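Local structure of putative uncharacterized protein PH0355 (Pyrococcus horikoshii, 2Z0T) at residues A[52-57]-A[99-104]; A[3-8]-A[40-45]. The protein is of unknown function but, as an ASCH-domain protein related to the PUA fold, probably binds RNA. All blocks are in the same frame, centred on the assembly; numbering follows the deposited sequence.

Contact 1. Residues A[52-57]-A[99-104]; sequences KGIRVY and GVVAIE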
loop_
_atom_site.group_PDB
_atom_site.type_symbol
_atom_site.label_atom_id
_atom_site.label_comp_id
_atom_site.label_asym_id
_atom_site.label_seq_id
_atom_site.Cartn_x
_atom_site.Cartn_y
_atom_site.Cartn_z
ATOM N N LYS A 52 1.960 11.164 1.171
ATOM C CA LYS A 52 1.128 12.225 1.730
ATOM C C LYS A 52 0.582 11.896 3.116
ATOM O O LYS A 52 0.193 12.798 3.858
ATOM C CB LYS A 52 -0.045 12.520 0.791
ATOM C CG LYS A 52 0.343 12.704 -0.674
ATOM C CD LYS A 52 1.288 13.869 -0.885
ATOM C CE LYS A 52 0.624 15.198 -0.586
ATOM N NZ LYS A 52 1.518 16.345 -0.928
ATOM N N GLY A 53 0.549 10.610 3.461
ATOM C CA GLY A 53 0.032 10.214 4.760
ATOM C C GLY A 53 0.392 8.793 5.144
ATOM O O GLY A 53 0.677 7.962 4.279
ATOM N N ILE A 54 0.381 8.522 6.447
ATOM C CA ILE A 54 0.701 7.201 6.987
ATOM C C ILE A 54 -0.315 6.846 8.073
ATOM O O ILE A 54 -0.432 7.557 9.074
ATOM C CB ILE A 54 2.129 7.174 7.617
ATOM C CG1 ILE A 54 3.199 7.360 6.535
ATOM C CG2 ILE A 54 2.347 5.867 8.375
ATOM C CD1 ILE A 54 3.341 6.180 5.590
ATOM N N ARG A 55 -1.045 5.752 7.870
ATOM C CA ARG A 55 -2.040 5.291 8.843
ATOM C C ARG A 55 -1.825 3.800 9.096
ATOM O O ARG A 55 -1.826 2.996 8.166
ATOM C CB ARG A 55 -3.455 5.573 8.322
ATOM C CG ARG A 55 -3.730 7.067 8.154
ATOM C CD ARG A 55 -5.124 7.349 7.622
ATOM N NE ARG A 55 -5.249 7.122 6.183
ATOM C CZ ARG A 55 -4.781 7.937 5.241
ATOM N NH1 ARG A 55 -4.142 9.056 5.571
ATOM N NH2 ARG A 55 -4.970 7.639 3.961
ATOM N N VAL A 56 -1.637 3.437 10.361
ATOM C CA VAL A 56 -1.364 2.053 10.728
ATOM C C VAL A 56 -2.545 1.326 11.367
ATOM O O VAL A 56 -3.252 1.878 12.214
ATOM C CB VAL A 56 -0.142 1.985 11.666
ATOM C CG1 VAL A 56 0.242 0.531 11.935
ATOM C CG2 VAL A 56 1.025 2.730 11.040
ATOM N N TYR A 57 -2.732 0.076 10.949
ATOM C CA TYR A 57 -3.823 -0.770 11.422
ATOM C C TYR A 57 -3.294 -2.100 11.951
ATOM O O TYR A 57 -2.126 -2.433 11.765
ATOM C CB TYR A 57 -4.797 -1.025 10.269
ATOM C CG TYR A 57 -5.385 0.244 9.690
ATOM C CD1 TYR A 57 -6.512 0.836 10.257
ATOM C CD2 TYR A 57 -4.787 0.876 8.598
ATOM C CE1 TYR A 57 -7.032 2.028 9.751
ATOM C CE2 TYR A 57 -5.296 2.066 8.086
ATOM C CZ TYR A 57 -6.418 2.635 8.667
ATOM O OH TYR A 57 -6.919 3.815 8.169
ATOM N N GLY A 99 1.643 -5.561 12.005
ATOM C CA GLY A 99 0.522 -4.665 11.803
ATOM C C GLY A 99 0.553 -4.299 10.328
ATOM O O GLY A 99 1.431 -4.763 9.597
ATOM N N VAL A 100 -0.377 -3.455 9.888
ATOM C CA VAL A 100 -0.466 -3.073 8.482
ATOM C C VAL A 100 -0.471 -1.561 8.315
ATOM O O VAL A 100 -1.079 -0.846 9.109
ATOM C CB VAL A 100 -1.754 -3.649 7.857
ATOM C CG1 VAL A 100 -1.907 -3.179 6.420
ATOM C CG2 VAL A 100 -1.716 -5.171 7.925
ATOM N N VAL A 101 0.196 -1.075 7.273
ATOM C CA VAL A 101 0.245 0.360 7.046
ATOM C C VAL A 101 -0.383 0.779 5.721
ATOM O O VAL A 101 -0.202 0.123 4.691
ATOM C CB VAL A 101 1.706 0.883 7.113
ATOM C CG1 VAL A 101 2.557 0.209 6.051
ATOM C CG2 VAL A 101 1.729 2.400 6.937
ATOM N N ALA A 102 -1.158 1.858 5.770
ATOM C CA ALA A 102 -1.787 2.413 4.582
ATOM C C ALA A 102 -0.961 3.652 4.241
ATOM O O ALA A 102 -0.936 4.617 5.004
ATOM C CB ALA A 102 -3.233 2.807 4.871
ATOM N N ILE A 103 -0.270 3.612 3.111
ATOM C CA ILE A 103 0.558 4.738 2.689
ATOM C C ILE A 103 -0.217 5.565 1.666
ATOM O O ILE A 103 -0.484 5.095 0.561
ATOM C CB ILE A 103 1.875 4.239 2.046
ATOM C CG1 ILE A 103 2.565 3.243 2.984
ATOM C CG2 ILE A 103 2.790 5.414 1.746
ATOM C CD1 ILE A 103 3.781 2.579 2.379
ATOM N N GLU A 104 -0.591 6.787 2.040
ATOM C CA GLU A 104 -1.331 7.664 1.136
ATOM C C GLU A 104 -0.317 8.196 0.136
ATOM O O GLU A 104 0.659 8.837 0.522
ATOM C CB GLU A 104 -1.968 8.823 1.901
ATOM C CG GLU A 104 -2.967 9.627 1.072
ATOM C CD GLU A 104 -3.506 10.832 1.818
ATOM O OE1 GLU A 104 -3.707 10.725 3.045
ATOM O OE2 GLU A 104 -3.738 11.883 1.178
#
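R55 and A102 form the central hydrogen-bonded pair of two antiparallel strands, A102 N reaching R55 O at 2.7 Å and R55 N returning to A102 O. Further along, Y57 and V100 exchange a second pair of bonds, Y57 N to V100 O measuring 2.6 Å. At the other end E104 N binds G53 O, while E104 O takes K52 N at 2.7 Å and, weakly, G53 N; two residues facing one make this a classic beta bulge within the pairing of strands 47-57 and 100-107, two inner strands of the mixed sheet of the ASCH domain.

The charged contact lies on the face of R55, A102 and E104. R55 bends at chi3 (-78°), which turns its guanidinium toward E104, whose OE1 lies in the guanidinium plane, 3.1 Å from NH1; the carboxylate is turned 49° from that plane. The NE side of R55 pairs with E67 of helix 60-67, which also bonds Y57 OH. With an alanine at E104, NH1 of R55 would probably lose this carboxylate, and the guanidinium would be held chiefly from the E67 side.

Apolar contacts occupy both faces. A102 CB sits at the edge of the Y57 ring, 3.9 Å from CE2, whereas on the other face I54 reaches V101 with CG2 (3.8 Å between the two CG2 atoms) and I103 with CD1.

Contact 2. Residues A[3-8]-A[40-45]; sequences WEMGLQ and IIFEGG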
loop_
_atom_site.group_PDB
_atom_site.type_symbol
_atom_site.label_atom_id
_atom_site.label_comp_id
_atom_site.label_asym_id
_atom_site.label_seq_id
_atom_site.Cartn_x
_atom_site.Cartn_y
_atom_site.Cartn_z
ATOM N N TRP A 3 12.537 5.988 -0.793
ATOM C CA TRP A 3 12.506 4.552 -0.548
ATOM C C TRP A 3 12.206 3.765 -1.812
ATOM O O TRP A 3 11.449 4.213 -2.666
ATOM C CB TRP A 3 11.452 4.225 0.503
ATOM C CG TRP A 3 11.563 5.078 1.716
ATOM C CD1 TRP A 3 10.774 6.140 2.048
ATOM C CD2 TRP A 3 12.549 4.968 2.747
ATOM N NE1 TRP A 3 11.209 6.702 3.227
ATOM C CE2 TRP A 3 12.297 6.002 3.676
ATOM C CE3 TRP A 3 13.624 4.097 2.976
ATOM C CZ2 TRP A 3 13.081 6.189 4.820
ATOM C CZ3 TRP A 3 14.405 4.283 4.112
ATOM C CH2 TRP A 3 14.128 5.323 5.020
ATOM N N GLU A 4 12.802 2.585 -1.919
ATOM C CA GLU A 4 12.583 1.729 -3.076
ATOM C C GLU A 4 11.827 0.477 -2.673
ATOM O O GLU A 4 12.137 -0.141 -1.657
ATOM C CB GLU A 4 13.916 1.301 -3.692
ATOM C CG GLU A 4 14.757 2.419 -4.256
ATOM C CD GLU A 4 16.085 1.910 -4.783
ATOM O OE1 GLU A 4 16.071 1.000 -5.640
ATOM O OE2 GLU A 4 17.137 2.416 -4.341
ATOM N N MET A 5 10.825 0.110 -3.459
ATOM C CA MET A 5 10.080 -1.107 -3.196
ATOM C C MET A 5 9.387 -1.596 -4.458
ATOM O O MET A 5 9.087 -0.817 -5.368
ATOM C CB MET A 5 9.088 -0.929 -2.024
ATOM C CG MET A 5 8.102 0.219 -2.101
ATOM S SD MET A 5 7.140 0.374 -0.536
ATOM C CE MET A 5 8.110 1.559 0.365
ATOM N N GLY A 6 9.177 -2.904 -4.524
ATOM C CA GLY A 6 8.543 -3.488 -5.687
ATOM C C GLY A 6 7.052 -3.231 -5.726
ATOM O O GLY A 6 6.429 -2.951 -4.701
ATOM N N LEU A 7 6.483 -3.317 -6.919
ATOM C CA LEU A 7 5.055 -3.113 -7.103
ATOM C C LEU A 7 4.606 -3.824 -8.370
ATOM O O LEU A 7 5.216 -3.664 -9.428
ATOM C CB LEU A 7 4.737 -1.623 -7.210
ATOM C CG LEU A 7 3.247 -1.276 -7.261
ATOM C CD1 LEU A 7 2.595 -1.615 -5.919
ATOM C CD2 LEU A 7 3.075 0.205 -7.579
ATOM N N GLN A 8 3.543 -4.615 -8.261
ATOM C CA GLN A 8 3.024 -5.337 -9.414
ATOM C C GLN A 8 2.546 -4.372 -10.491
ATOM O O GLN A 8 2.035 -3.291 -10.199
ATOM C CB GLN A 8 1.886 -6.271 -8.992
ATOM C CG GLN A 8 2.366 -7.467 -8.189
ATOM C CD GLN A 8 1.273 -8.489 -7.936
ATOM O OE1 GLN A 8 1.540 -9.586 -7.444
ATOM N NE2 GLN A 8 0.034 -8.133 -8.264
ATOM N N ILE A 40 8.673 7.504 -2.764
ATOM C CA ILE A 40 8.802 6.069 -2.974
ATOM C C ILE A 40 9.025 5.794 -4.455
ATOM O O ILE A 40 8.285 6.284 -5.307
ATOM C CB ILE A 40 7.554 5.289 -2.499
ATOM C CG1 ILE A 40 7.423 5.392 -0.976
ATOM C CG2 ILE A 40 7.674 3.817 -2.904
ATOM C CD1 ILE A 40 6.171 4.734 -0.424
ATOM N N ILE A 41 10.073 5.033 -4.753
ATOM C CA ILE A 41 10.392 4.660 -6.127
ATOM C C ILE A 41 9.916 3.220 -6.276
ATOM O O ILE A 41 10.465 2.312 -5.649
ATOM C CB ILE A 41 11.914 4.716 -6.393
ATOM C CG1 ILE A 41 12.456 6.106 -6.056
ATOM C CG2 ILE A 41 12.201 4.371 -7.852
ATOM C CD1 ILE A 41 11.838 7.226 -6.867
ATOM N N PHE A 42 8.889 3.019 -7.093
ATOM C CA PHE A 42 8.319 1.688 -7.301
ATOM C C PHE A 42 8.889 0.928 -8.494
ATOM O O PHE A 42 9.137 1.499 -9.553
ATOM C CB PHE A 42 6.798 1.778 -7.499
ATOM C CG PHE A 42 6.017 2.013 -6.236
ATOM C CD1 PHE A 42 6.080 1.109 -5.180
ATOM C CD2 PHE A 42 5.167 3.113 -6.128
ATOM C CE1 PHE A 42 5.305 1.296 -4.033
ATOM C CE2 PHE A 42 4.388 3.309 -4.984
ATOM C CZ PHE A 42 4.458 2.396 -3.938
ATOM N N GLU A 43 9.084 -0.371 -8.293
ATOM C CA GLU A 43 9.558 -1.287 -9.324
ATOM C C GLU A 43 10.671 -0.759 -10.226
ATOM O O GLU A 43 10.496 -0.640 -11.441
ATOM C CB GLU A 43 8.362 -1.722 -10.175
ATOM C CG GLU A 43 8.552 -3.008 -10.961
ATOM C CD GLU A 43 8.845 -4.207 -10.078
ATOM O OE1 GLU A 43 8.403 -4.221 -8.907
ATOM O OE2 GLU A 43 9.509 -5.149 -10.564
ATOM N N GLY A 44 11.812 -0.445 -9.625
ATOM C CA GLY A 44 12.954 0.027 -10.390
ATOM C C GLY A 44 12.775 1.283 -11.219
ATOM O O GLY A 44 13.386 1.414 -12.281
ATOM N N GLY A 45 11.937 2.204 -10.753
ATOM C CA GLY A 45 11.745 3.445 -11.480
ATOM C C GLY A 45 10.545 3.540 -12.403
ATOM O O GLY A 45 10.366 4.556 -13.075
#
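W3, E4 and M5 run parallel to I40, I41 and F42, the short strand axes 25° apart, with the chains joined by I41 N to W3 O (2.6 Å), M5 N to I41 O and E43 N to M5 O. Beyond the strands the backbone pairing gives way to a side chain: E43, bent at chi2, brings OE1 to L7 N at 2.9 Å, and the N-H meets that oxygen nearly along its C-O bond.

F42 is the centre of the apolar face. L7 CD2 rests over one side of its ring, a CH-pi contact 3.9 Å from the centroid and shifted toward the rim, while I40 CG2 lies above the middle of the opposite side. The ring is thus sandwiched between a leucine methyl and an isoleucine methyl, which should limit its tilting. L7 also touches F42 CD1 through CB; with CG anti to the backbone N (chi1 -174°), its branched end is carried over the ring.

This is one of the two outer pairs of the mixed sheet, and the parallel one, strand 2-5 being an edge strand and 39-42 its inner neighbour. The contact extends into the loop that leads to helix 9-16, and L7 there packs on I12 and I15 of that helix.

M5 lies alongside F42 and crosses I40. Its CG sits 3.6 Å from F42 CE1 and 3.7 Å from I40 CG2, and its CE reaches I40 CD1. The sulfur approaches the ring obliquely, 5.3 Å from the centroid, in a Met-aromatic contact. W3 turns its indole away from I40, and NE1 bonds D38.

Both contacts belong to one mixed sheet. Contact 1 joins strands 47-57 and 100-107 in its interior, whereas contact 2 adds the edge strand 2-5 to 39-42; strands 39-42 and 47-57 are neighbours, and the centres of the contacts lie about 17 Å apart. They touch where I103 CG2 of contact 1 packs 4.1 Å from I40 CD1 of contact 2. Each is partly buried. Contact 1 is antiparallel; V100 to I103 are buried, covered also by helix 60-67 and strand 22-26, while most of its 52-57 side is more exposed and is linked by charge to helix 60-67. Contact 2 is parallel, with an aromatic and aliphatic cluster inside and a carboxylate-to-backbone bond beyond its strands.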